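Local coordinates for protein D-glycero-D-manno-heptose 1-phosphate kinase (Bacteroides thetaiotaomicron, PDB 3K85) that probably phosphorylates a heptose sugar phosphate with ATP, as expected of a bacterial small-molecule kinase of the GHMP family, at residues K64-M69 with E73-A78; R256-G261 with F302-V307; I37-Y42 with S111-S116; D160-A165 with V180-L185. One frame throughout, in Å; residues are numbered along the deposited sequence.

In the fold
Interactions 2, 3 and 4 lie in the interior and are wholly side-chain packing with no hydrogen bond across, whereas interaction 1, on the opposite side of the molecule's centre from interaction 2, is a surface contact ruled by carboxylates, a lysine and a tyrosine. Interactions 1, 3 and 4 all reach the same large mixed sheet, through strands 62-67, 30-37 with 39-47, and 179-185 in turn. Interaction 2 belongs instead to the small antiparallel sheet of the C-terminal part. Interaction 3 touches two others: its Leu113 meets Phe302 of interaction 2, and its Gly114 lies against Asp160 of interaction 4. Methyl groups meet methyl groups in interactions 2 and 3; in interaction 4 they meet a tyrosine ring.

Interaction 1 of 4, residues K64-M69 with E73-A78; sequences KSYLSM and EIDGEA
Lys64 reaches along the surface to Glu77, its chain crossing that of the glutamate at about a right angle. The closest approaches are at the two ends of the contact. Here the salt bridge is loose: Glu77 OE1 comes closer to the methylene CE of Lys64 (3.0 Å) than to Lys64 NZ (3.4 Å). The last bend of the lysine (chi4 56°) turns NZ so that it faces both carboxylate oxygens almost evenly. At the other end Glu73 OE1 comes within 3.2 Å of the methyl CE of Met69, a selenomethionine. Glu73 gets there by folding back: CG sits between its backbone N and carbonyl carbon (chi1 59°), and the chain bends again at chi2.

Between these ends the fit is looser. The Tyr66 ring has Glu73 OE2 at 4.0 Å from CE1 and Asp75 OD2 at 3.7 Å from OH, both oblique to it. Lys82 ties this part together, hydrogen-bonding Tyr66 OH and the Glu77 carbonyl and forming a salt bridge with Asp75. Lys64 and Asp75 are both exposed, so the Lys64-Glu77 pair, though close, lies at the solvent edge, while Asp75 turns OD2 inward to Tyr66 and Lys82. The whole is a strand-to-helix connection of the GHMP fold: strand 62-67, paired with strand 52-57, runs through a loop with an inverse gamma turn at Ile74 to Ala78, the N-cap of helix 79-91.

Interaction 2 of 4, residues R256-G261 with F302-V307; sequences RILGEG and FIMFVV
Leu258 turns its CG beside its own backbone N (chi1 -88°) and sends CD1 toward strand 303-306, while Met304, a selenomethionine, runs straight out to its selenium and then bends (chi3 89°) to bring CE in from the flank. Their side chains cross at about a right angle. CD1 of Leu258 lies 3.5 Å from Met304 CE and 3.4 Å from Val306 CG2, both closer than usual for carbon pairs, so this one methyl is pressed firmly by two neighbours. Leu258 CD2 stays near the same Met304 CE at 3.9 Å.

Met304 and Val306 are two residues apart on the strand, which puts both on the face turned to the helix. This is a helix laid on an antiparallel sheet, in the C-terminal half of the GHMP kinase fold: helix 251-264 covers the sheet of strands 199-202, 303-306 and 291-294, with 303-306 in the middle. Phe254, one helical turn before Leu258, also touches Met304 and Val306, and Leu258 reaches over to Ala291 and Lys293 on the edge strand. Phe305 points away from the helix, and Ile303 CG2 sits 3.4 Å above one face of its ring. On the exposed side of the helix, Arg256 NH1 and Glu260 OE2 form a weakly aligned salt bridge of 3.1 Å.

Interaction 3 of 4, residues I37-Y42 with S111-S116; sequences INLYAY and SGLGTS
This is a light hydrophobic contact deep in the chain, where Leu113 of the glycine-rich loop before helix 115-131 meets Ile37 and Leu39 on either side of a corner between two strands. Leu113 divides its branches between them: CD2 lies 4.4 Å from Ile37 CD1, and CD1 lies 4.4 Å from Leu39 CD2. No polar group bonds across. The chain turns at Asn38, and both flanking side chains still point toward the loop; a weak backbone hydrogen bond from Leu39 N to Ile37 O, 2.7 Å, spans the corner.

The sequence SGLGTS belongs to the GHMP signature loop, which in relatives of this kinase wraps the phosphates of ATP, and it probably does so here. Its two glycines have positive phi, and Gly114 is the N-cap of helix 115-131, so the helix start would probably lend partial positive charge to a bound phosphate. Leu113 is the loop's apolar contact with the sheet: besides Ile37 and Leu39 it touches Leu12 of strand 4-15, and it also meets the rings of Phe203 and Phe302. Polar bonds brace the loop around it. Thr115 OG1 bonds to the Pro108 carbonyl, as does the less well ordered Ser111, and Arg11 takes the Gly112 carbonyl. Further along strand 39-47, Tyr42 OH is bonded to Asp106, and Ala41 turns toward helix 115-131, where it packs on Thr118, Met119 and Cys122.

Interaction 4 of 4, residues D160-A165 with V180-L185; sequences DQYAAA and VIVNPL
Residues 160-165 of helix 159-166 lie over residues 180-185 of strand 179-185 with Tyr162 above Val182, their CA atoms 8.0 Å apart, and the strand's alternation turns Val180 and Val182 to the helix and Ile181 away. Tyr162 carries the contact on the helix side, and the two valines take different parts of its ring. Val180 comes at it from the opposite direction. Its CG2, which lies anti to the backbone N, makes a CH-pi contact over one face, 4.0 Å from the Tyr162 ring centroid and 18° off the ring normal. Its CG1, set between the backbone N and the carbonyl carbon (chi1 58°), reaches instead for the phenol end, 3.2 Å from Tyr162 OH and 3.5 Å from CZ. Val182 is nearer the root of the ring, its CG2 at 3.9 Å from Tyr162 CD1 and oblique to the ring plane.

Tyr162 also touches Met172 of strand 169-175, the antiparallel partner of strand 179-185, and Ser141 of helix 137-151, whose Tyr138 OH bonds to Val182 N. Ile181, turned away from the helix, packs on Leu244 of the second subunit; Lys248 of that subunit also bonds to the Val180 carbonyl, so the strand lies between the helices of its own domain and the dimer partner.

Interaction 1 of 4, residues K64-M69 with E73-A78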
loop_
_atom_site.group_PDB
_atom_site.type_symbol
_atom_site.label_atom_id
_atom_site.label_comp_id
_atom_site.label_asym_id
_atom_site.label_seq_id
_atom_site.Cartn_x
_atom_site.Cartn_y
_atom_site.Cartn_z
ATOM N N LYS A 64 -3.676 41.550 -0.587
ATOM C CA LYS A 64 -3.402 42.601 -1.559
ATOM C C LYS A 64 -3.880 42.295 -2.966
ATOM O O LYS A 64 -4.014 41.139 -3.360
ATOM C CB LYS A 64 -1.902 42.891 -1.607
ATOM C CG LYS A 64 -1.359 43.505 -0.343
ATOM C CD LYS A 64 0.141 43.734 -0.437
ATOM C CE LYS A 64 0.641 44.575 0.731
ATOM N NZ LYS A 64 0.279 43.978 2.051
ATOM N N SER A 65 -4.133 43.358 -3.717
ATOM C CA SER A 65 -4.575 43.255 -5.094
ATOM C C SER A 65 -3.360 43.677 -5.922
ATOM O O SER A 65 -2.597 44.541 -5.495
ATOM C CB SER A 65 -5.749 44.206 -5.326
ATOM O OG SER A 65 -6.316 44.035 -6.609
ATOM N N TYR A 66 -3.163 43.048 -7.079
ATOM C CA TYR A 66 -2.038 43.365 -7.964
ATOM C C TYR A 66 -2.525 43.416 -9.401
ATOM O O TYR A 66 -3.527 42.790 -9.756
ATOM C CB TYR A 66 -0.949 42.300 -7.873
ATOM C CG TYR A 66 -0.274 42.184 -6.533
ATOM C CD1 TYR A 66 0.818 42.984 -6.204
ATOM C CD2 TYR A 66 -0.713 41.253 -5.594
ATOM C CE1 TYR A 66 1.461 42.854 -4.974
ATOM C CE2 TYR A 66 -0.081 41.115 -4.363
ATOM C CZ TYR A 66 1.004 41.914 -4.057
ATOM O OH TYR A 66 1.627 41.766 -2.836
ATOM N N LEU A 67 -1.810 44.166 -10.232
ATOM C CA LEU A 67 -2.167 44.281 -11.637
ATOM C C LEU A 67 -1.788 42.952 -12.303
ATOM O O LEU A 67 -0.665 42.465 -12.144
ATOM C CB LEU A 67 -1.398 45.445 -12.262
ATOM C CG LEU A 67 -1.017 46.540 -11.258
ATOM C CD1 LEU A 67 -0.212 47.620 -11.967
ATOM C CD2 LEU A 67 -2.266 47.132 -10.614
ATOM N N SER A 68 -2.734 42.366 -13.028
ATOM C CA SER A 68 -2.522 41.085 -13.703
ATOM C C SER A 68 -1.259 41.087 -14.572
ATOM O O SER A 68 -1.189 41.799 -15.575
ATOM C CB SER A 68 -3.752 40.752 -14.552
ATOM O OG SER A 68 -3.655 39.472 -15.140
HETATM N N MSE A 69 -0.270 40.285 -14.177
HETATM C CA MSE A 69 1.006 40.184 -14.893
HETATM C C MSE A 69 1.341 38.744 -15.285
HETATM O O MSE A 69 0.606 37.821 -14.952
HETATM C CB MSE A 69 2.139 40.705 -14.013
HETATM C CG MSE A 69 1.932 42.097 -13.471
HETATM SE SE MSE A 69 3.486 42.639 -12.483
HETATM C CE MSE A 69 2.696 42.803 -10.703
ATOM N N GLU A 73 6.591 39.785 -8.705
ATOM C CA GLU A 73 7.781 40.016 -7.907
ATOM C C GLU A 73 7.682 39.426 -6.503
ATOM O O GLU A 73 6.715 39.654 -5.786
ATOM C CB GLU A 73 8.042 41.527 -7.831
ATOM C CG GLU A 73 6.892 42.365 -7.222
ATOM C CD GLU A 73 5.532 42.200 -7.928
ATOM O OE1 GLU A 73 5.442 42.448 -9.155
ATOM O OE2 GLU A 73 4.547 41.833 -7.242
ATOM N N ILE A 74 8.689 38.666 -6.104
ATOM C CA ILE A 74 8.674 38.086 -4.776
ATOM C C ILE A 74 8.986 39.173 -3.737
ATOM O O ILE A 74 10.136 39.352 -3.332
ATOM C CB ILE A 74 9.688 36.901 -4.676
ATOM C CG1 ILE A 74 9.135 35.680 -5.412
ATOM C CG2 ILE A 74 9.922 36.500 -3.223
ATOM C CD1 ILE A 74 8.785 35.927 -6.857
ATOM N N ASP A 75 7.948 39.903 -3.319
ATOM C CA ASP A 75 8.087 40.971 -2.327
ATOM C C ASP A 75 8.485 40.420 -0.974
ATOM O O ASP A 75 9.273 41.019 -0.250
ATOM C CB ASP A 75 6.766 41.717 -2.129
ATOM C CG ASP A 75 6.286 42.402 -3.383
ATOM O OD1 ASP A 75 7.056 43.201 -3.959
ATOM O OD2 ASP A 75 5.130 42.150 -3.787
ATOM N N GLY A 76 7.915 39.273 -0.637
ATOM C CA GLY A 76 8.170 38.657 0.649
ATOM C C GLY A 76 6.788 38.477 1.240
ATOM O O GLY A 76 6.609 38.146 2.412
ATOM N N GLU A 77 5.798 38.707 0.388
ATOM C CA GLU A 77 4.405 38.586 0.766
ATOM C C GLU A 77 3.708 37.615 -0.187
ATOM O O GLU A 77 3.757 37.782 -1.412
ATOM C CB GLU A 77 3.735 39.956 0.709
ATOM C CG GLU A 77 4.468 41.014 1.509
ATOM C CD GLU A 77 3.647 42.278 1.699
ATOM O OE1 GLU A 77 3.121 42.810 0.692
ATOM O OE2 GLU A 77 3.536 42.738 2.858
ATOM N N ALA A 78 3.055 36.607 0.388
ATOM C CA ALA A 78 2.362 35.596 -0.402
ATOM C C ALA A 78 3.365 34.993 -1.378
ATOM O O ALA A 78 3.078 34.829 -2.559
ATOM C CB ALA A 78 1.195 36.223 -1.157
#

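Interaction 2 of 4, residues R256-G261 with F302-V307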
loop_
_atom_site.group_PDB
_atom_site.type_symbol
_atom_site.label_atom_id
_atom_site.label_comp_id
_atom_site.label_asym_id
_atom_site.label_seq_id
_atom_site.Cartn_x
_atom_site.Cartn_y
_atom_site.Cartn_z
ATOM N N ARG A 256 8.710 1.397 21.480
ATOM C CA ARG A 256 10.101 1.104 21.781
ATOM C C ARG A 256 11.028 1.841 20.809
ATOM O O ARG A 256 11.947 2.544 21.227
ATOM C CB ARG A 256 10.354 -0.400 21.691
ATOM C CG ARG A 256 11.695 -0.824 22.268
ATOM C CD ARG A 256 12.011 -2.289 21.958
ATOM N NE ARG A 256 12.249 -2.500 20.532
ATOM C CZ ARG A 256 13.160 -1.834 19.826
ATOM N NH1 ARG A 256 13.919 -0.913 20.416
ATOM N NH2 ARG A 256 13.316 -2.083 18.532
ATOM N N ILE A 257 10.775 1.685 19.511
ATOM C CA ILE A 257 11.599 2.325 18.492
ATOM C C ILE A 257 11.658 3.837 18.691
ATOM O O ILE A 257 12.721 4.443 18.552
ATOM C CB ILE A 257 11.086 1.995 17.072
ATOM C CG1 ILE A 257 11.137 0.485 16.851
ATOM C CG2 ILE A 257 11.934 2.694 16.024
ATOM C CD1 ILE A 257 10.539 0.047 15.547
ATOM N N LEU A 258 10.523 4.447 19.014
ATOM C CA LEU A 258 10.491 5.884 19.258
ATOM C C LEU A 258 11.292 6.212 20.518
ATOM O O LEU A 258 11.987 7.228 20.582
ATOM C CB LEU A 258 9.058 6.364 19.452
ATOM C CG LEU A 258 8.247 6.763 18.226
ATOM C CD1 LEU A 258 6.882 7.246 18.679
ATOM C CD2 LEU A 258 8.962 7.864 17.466
ATOM N N GLY A 259 11.180 5.346 21.519
ATOM C CA GLY A 259 11.896 5.552 22.765
ATOM C C GLY A 259 13.387 5.363 22.592
ATOM O O GLY A 259 14.180 6.174 23.073
ATOM N N GLU A 260 13.773 4.292 21.902
ATOM C CA GLU A 260 15.183 4.014 21.672
ATOM C C GLU A 260 15.758 5.175 20.883
ATOM O O GLU A 260 16.920 5.538 21.047
ATOM C CB GLU A 260 15.355 2.715 20.882
ATOM C CG GLU A 260 16.746 2.098 20.996
ATOM C CD GLU A 260 16.926 0.884 20.095
ATOM O OE1 GLU A 260 17.044 1.064 18.864
ATOM O OE2 GLU A 260 16.942 -0.253 20.617
ATOM N N GLY A 261 14.928 5.761 20.029
ATOM C CA GLY A 261 15.365 6.886 19.225
ATOM C C GLY A 261 15.468 8.168 20.029
ATOM O O GLY A 261 16.221 9.075 19.675
ATOM N N PHE A 302 6.342 20.832 19.531
ATOM C CA PHE A 302 5.604 19.738 18.910
ATOM C C PHE A 302 6.137 18.380 19.350
ATOM O O PHE A 302 7.196 17.946 18.893
ATOM C CB PHE A 302 5.705 19.839 17.391
ATOM C CG PHE A 302 4.905 18.804 16.667
ATOM C CD1 PHE A 302 3.571 19.028 16.367
ATOM C CD2 PHE A 302 5.483 17.600 16.291
ATOM C CE1 PHE A 302 2.823 18.065 15.699
ATOM C CE2 PHE A 302 4.747 16.631 15.625
ATOM C CZ PHE A 302 3.413 16.863 15.327
ATOM N N ILE A 303 5.405 17.708 20.236
ATOM C CA ILE A 303 5.823 16.394 20.705
ATOM C C ILE A 303 4.777 15.343 20.351
ATOM O O ILE A 303 3.575 15.558 20.529
ATOM C CB ILE A 303 6.028 16.344 22.239
ATOM C CG1 ILE A 303 6.830 17.549 22.721
ATOM C CG2 ILE A 303 6.765 15.072 22.613
ATOM C CD1 ILE A 303 6.001 18.795 22.885
HETATM N N MSE A 304 5.244 14.208 19.844
HETATM C CA MSE A 304 4.361 13.112 19.483
HETATM C C MSE A 304 4.528 12.051 20.559
HETATM O O MSE A 304 5.619 11.519 20.751
HETATM C CB MSE A 304 4.749 12.552 18.116
HETATM C CG MSE A 304 3.840 11.451 17.604
HETATM SE SE MSE A 304 4.370 10.857 15.835
HETATM C CE MSE A 304 5.636 9.487 16.353
ATOM N N PHE A 305 3.449 11.760 21.273
ATOM C CA PHE A 305 3.487 10.765 22.337
ATOM C C PHE A 305 2.712 9.500 21.986
ATOM O O PHE A 305 1.627 9.562 21.413
ATOM C CB PHE A 305 2.908 11.353 23.625
ATOM C CG PHE A 305 3.815 12.321 24.321
ATOM C CD1 PHE A 305 4.999 11.883 24.906
ATOM C CD2 PHE A 305 3.470 13.664 24.428
ATOM C CE1 PHE A 305 5.829 12.774 25.595
ATOM C CE2 PHE A 305 4.292 14.564 25.113
ATOM C CZ PHE A 305 5.473 14.116 25.698
ATOM N N VAL A 306 3.277 8.352 22.339
ATOM C CA VAL A 306 2.636 7.067 22.096
ATOM C C VAL A 306 2.257 6.477 23.456
ATOM O O VAL A 306 3.127 6.156 24.260
ATOM C CB VAL A 306 3.588 6.096 21.354
ATOM C CG1 VAL A 306 3.016 4.682 21.358
ATOM C CG2 VAL A 306 3.795 6.576 19.921
ATOM N N VAL A 307 0.959 6.334 23.705
ATOM C CA VAL A 307 0.488 5.807 24.981
ATOM C C VAL A 307 -0.552 4.686 24.860
ATOM O O VAL A 307 -1.223 4.542 23.834
ATOM C CB VAL A 307 -0.106 6.953 25.839
ATOM C CG1 VAL A 307 -1.310 7.557 25.134
ATOM C CG2 VAL A 307 -0.480 6.446 27.217
#

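Interaction 3 of 4, residues I37-Y42 with S111-S116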
loop_
_atom_site.group_PDB
_atom_site.type_symbol
_atom_site.label_atom_id
_atom_site.label_comp_id
_atom_site.label_asym_id
_atom_site.label_seq_id
_atom_site.Cartn_x
_atom_site.Cartn_y
_atom_site.Cartn_z
ATOM N N ILE A 37 -2.527 13.471 8.003
ATOM C CA ILE A 37 -3.548 13.594 9.043
ATOM C C ILE A 37 -4.630 14.610 8.657
ATOM O O ILE A 37 -4.422 15.426 7.760
ATOM C CB ILE A 37 -2.908 14.027 10.380
ATOM C CG1 ILE A 37 -2.235 15.394 10.225
ATOM C CG2 ILE A 37 -1.891 12.986 10.827
ATOM C CD1 ILE A 37 -1.638 15.918 11.530
ATOM N N ASN A 38 -5.769 14.572 9.347
ATOM C CA ASN A 38 -6.886 15.464 9.037
ATOM C C ASN A 38 -6.744 16.966 9.293
ATOM O O ASN A 38 -7.735 17.639 9.599
ATOM C CB ASN A 38 -8.164 14.960 9.717
ATOM C CG ASN A 38 -8.020 14.843 11.216
ATOM O OD1 ASN A 38 -6.937 15.054 11.772
ATOM N ND2 ASN A 38 -9.109 14.487 11.883
ATOM N N LEU A 39 -5.529 17.490 9.169
ATOM C CA LEU A 39 -5.284 18.928 9.313
ATOM C C LEU A 39 -4.849 19.342 7.910
ATOM O O LEU A 39 -3.867 18.819 7.385
ATOM C CB LEU A 39 -4.186 19.196 10.347
ATOM C CG LEU A 39 -4.689 19.324 11.793
ATOM C CD1 LEU A 39 -5.750 18.269 12.088
ATOM C CD2 LEU A 39 -3.525 19.181 12.744
ATOM N N TYR A 40 -5.566 20.290 7.314
ATOM C CA TYR A 40 -5.307 20.679 5.938
ATOM C C TYR A 40 -4.899 22.107 5.591
ATOM O O TYR A 40 -4.807 22.989 6.445
ATOM C CB TYR A 40 -6.552 20.361 5.115
ATOM C CG TYR A 40 -7.095 18.958 5.279
ATOM C CD1 TYR A 40 -6.745 17.944 4.374
ATOM C CD2 TYR A 40 -8.017 18.652 6.295
ATOM C CE1 TYR A 40 -7.307 16.666 4.463
ATOM C CE2 TYR A 40 -8.583 17.373 6.396
ATOM C CZ TYR A 40 -8.223 16.386 5.469
ATOM O OH TYR A 40 -8.792 15.131 5.525
ATOM N N ALA A 41 -4.678 22.292 4.288
ATOM C CA ALA A 41 -4.351 23.566 3.666
ATOM C C ALA A 41 -5.476 23.669 2.648
ATOM O O ALA A 41 -5.769 22.696 1.951
ATOM C CB ALA A 41 -2.995 23.492 2.949
ATOM N N TYR A 42 -6.130 24.816 2.555
ATOM C CA TYR A 42 -7.223 24.928 1.602
ATOM C C TYR A 42 -6.916 26.066 0.675
ATOM O O TYR A 42 -6.167 26.963 1.014
ATOM C CB TYR A 42 -8.558 25.213 2.303
ATOM C CG TYR A 42 -8.846 24.318 3.489
ATOM C CD1 TYR A 42 -9.844 23.330 3.437
ATOM C CD2 TYR A 42 -8.141 24.475 4.676
ATOM C CE1 TYR A 42 -10.126 22.529 4.561
ATOM C CE2 TYR A 42 -8.410 23.683 5.791
ATOM C CZ TYR A 42 -9.396 22.716 5.735
ATOM O OH TYR A 42 -9.610 21.933 6.854
ATOM N N SER A 111 5.174 24.837 13.433
ATOM C CA SER A 111 4.484 23.559 13.615
ATOM C C SER A 111 5.398 22.337 13.574
ATOM O O SER A 111 5.798 21.817 14.615
ATOM C CB SER A 111 3.378 23.394 12.563
ATOM O OG SER A 111 2.366 24.375 12.718
ATOM N N GLY A 112 5.722 21.883 12.367
ATOM C CA GLY A 112 6.567 20.714 12.209
ATOM C C GLY A 112 5.742 19.608 11.584
ATOM O O GLY A 112 5.969 18.423 11.828
ATOM N N LEU A 113 4.774 20.020 10.772
ATOM C CA LEU A 113 3.870 19.105 10.092
ATOM C C LEU A 113 3.955 19.307 8.593
ATOM O O LEU A 113 3.116 18.800 7.851
ATOM C CB LEU A 113 2.435 19.363 10.547
ATOM C CG LEU A 113 2.165 19.240 12.044
ATOM C CD1 LEU A 113 0.817 19.846 12.373
ATOM C CD2 LEU A 113 2.218 17.776 12.446
ATOM N N GLY A 114 4.961 20.062 8.160
ATOM C CA GLY A 114 5.150 20.344 6.747
ATOM C C GLY A 114 4.150 21.339 6.171
ATOM O O GLY A 114 3.775 21.229 4.998
ATOM N N THR A 115 3.737 22.314 6.979
ATOM C CA THR A 115 2.761 23.321 6.558
ATOM C C THR A 115 3.018 23.928 5.197
ATOM O O THR A 115 2.147 23.929 4.326
ATOM C CB THR A 115 2.678 24.493 7.549
ATOM O OG1 THR A 115 2.227 24.017 8.822
ATOM C CG2 THR A 115 1.700 25.542 7.033
ATOM N N SER A 116 4.223 24.455 5.030
ATOM C CA SER A 116 4.631 25.100 3.790
ATOM C C SER A 116 4.498 24.198 2.556
ATOM O O SER A 116 3.843 24.555 1.575
ATOM C CB SER A 116 6.080 25.584 3.938
ATOM O OG SER A 116 6.468 26.394 2.843
#

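Interaction 4 of 4, residues D160-A165 with V180-L185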
loop_
_atom_site.group_PDB
_atom_site.type_symbol
_atom_site.label_atom_id
_atom_site.label_comp_id
_atom_site.label_asym_id
_atom_site.label_seq_id
_atom_site.Cartn_x
_atom_site.Cartn_y
_atom_site.Cartn_z
ATOM N N ASP A 160 7.915 15.922 2.940
ATOM C CA ASP A 160 6.736 16.788 3.003
ATOM C C ASP A 160 5.985 16.970 1.696
ATOM O O ASP A 160 4.763 16.851 1.658
ATOM C CB ASP A 160 7.112 18.175 3.534
ATOM C CG ASP A 160 7.655 18.132 4.943
ATOM O OD1 ASP A 160 7.754 17.020 5.518
ATOM O OD2 ASP A 160 7.986 19.216 5.472
ATOM N N GLN A 161 6.694 17.280 0.622
ATOM C CA GLN A 161 6.004 17.472 -0.648
ATOM C C GLN A 161 5.273 16.205 -1.100
ATOM O O GLN A 161 4.120 16.255 -1.537
ATOM C CB GLN A 161 6.982 17.908 -1.748
ATOM C CG GLN A 161 7.489 19.345 -1.626
ATOM C CD GLN A 161 8.643 19.497 -0.646
ATOM O OE1 GLN A 161 8.949 18.597 0.132
ATOM N NE2 GLN A 161 9.289 20.658 -0.685
ATOM N N TYR A 162 5.947 15.069 -0.980
ATOM C CA TYR A 162 5.371 13.803 -1.415
ATOM C C TYR A 162 4.208 13.338 -0.548
ATOM O O TYR A 162 3.223 12.795 -1.065
ATOM C CB TYR A 162 6.465 12.730 -1.473
ATOM C CG TYR A 162 7.399 12.895 -2.652
ATOM C CD1 TYR A 162 7.126 12.271 -3.868
ATOM C CD2 TYR A 162 8.507 13.739 -2.578
ATOM C CE1 TYR A 162 7.928 12.487 -4.988
ATOM C CE2 TYR A 162 9.319 13.966 -3.704
ATOM C CZ TYR A 162 9.018 13.340 -4.901
ATOM O OH TYR A 162 9.763 13.602 -6.035
ATOM N N ALA A 163 4.313 13.543 0.764
ATOM C CA ALA A 163 3.241 13.132 1.658
ATOM C C ALA A 163 1.965 13.894 1.286
ATOM O O ALA A 163 0.895 13.305 1.112
ATOM C CB ALA A 163 3.623 13.405 3.102
ATOM N N ALA A 164 2.087 15.203 1.119
ATOM C CA ALA A 164 0.931 16.020 0.790
ATOM C C ALA A 164 0.222 15.599 -0.490
ATOM O O ALA A 164 -1.010 15.525 -0.525
ATOM C CB ALA A 164 1.341 17.488 0.699
ATOM N N ALA A 165 0.989 15.324 -1.542
ATOM C CA ALA A 165 0.405 14.943 -2.823
ATOM C C ALA A 165 -0.103 13.503 -2.906
ATOM O O ALA A 165 -1.084 13.229 -3.606
ATOM C CB ALA A 165 1.418 15.208 -3.961
ATOM N N VAL A 180 13.097 8.903 -6.587
ATOM C CA VAL A 180 12.170 8.710 -5.478
ATOM C C VAL A 180 11.099 7.680 -5.769
ATOM O O VAL A 180 10.502 7.687 -6.840
ATOM C CB VAL A 180 11.472 10.026 -5.087
ATOM C CG1 VAL A 180 10.744 10.596 -6.276
ATOM C CG2 VAL A 180 10.505 9.777 -3.942
ATOM N N ILE A 181 10.862 6.796 -4.806
ATOM C CA ILE A 181 9.845 5.768 -4.946
ATOM C C ILE A 181 8.890 5.855 -3.772
ATOM O O ILE A 181 9.307 5.834 -2.618
ATOM C CB ILE A 181 10.448 4.340 -4.954
ATOM C CG1 ILE A 181 11.607 4.261 -5.952
ATOM C CG2 ILE A 181 9.376 3.329 -5.316
ATOM C CD1 ILE A 181 11.262 4.782 -7.336
ATOM N N VAL A 182 7.605 5.966 -4.065
ATOM C CA VAL A 182 6.606 6.020 -3.006
ATOM C C VAL A 182 5.832 4.700 -2.974
ATOM O O VAL A 182 5.173 4.336 -3.946
ATOM C CB VAL A 182 5.615 7.180 -3.227
ATOM C CG1 VAL A 182 4.576 7.202 -2.116
ATOM C CG2 VAL A 182 6.370 8.492 -3.278
ATOM N N ASN A 183 5.960 3.968 -1.875
ATOM C CA ASN A 183 5.238 2.713 -1.707
ATOM C C ASN A 183 3.976 3.057 -0.916
ATOM O O ASN A 183 4.014 3.152 0.311
ATOM C CB ASN A 183 6.094 1.706 -0.926
ATOM C CG ASN A 183 7.341 1.296 -1.682
ATOM O OD1 ASN A 183 7.293 0.448 -2.566
ATOM N ND2 ASN A 183 8.471 1.916 -1.345
ATOM N N PRO A 184 2.847 3.282 -1.612
ATOM C CA PRO A 184 1.584 3.619 -0.936
ATOM C C PRO A 184 1.111 2.398 -0.172
ATOM O O PRO A 184 0.734 1.405 -0.785
ATOM C CB PRO A 184 0.636 3.948 -2.095
ATOM C CG PRO A 184 1.556 4.266 -3.255
ATOM C CD PRO A 184 2.670 3.267 -3.075
ATOM N N LEU A 185 1.117 2.457 1.154
ATOM C CA LEU A 185 0.700 1.301 1.949
ATOM C C LEU A 185 -0.775 1.252 2.359
ATOM O O LEU A 185 -1.289 2.211 2.932
ATOM C CB LEU A 185 1.544 1.212 3.227
ATOM C CG LEU A 185 3.073 1.174 3.156
ATOM C CD1 LEU A 185 3.624 1.164 4.587
ATOM C CD2 LEU A 185 3.540 -0.060 2.399
#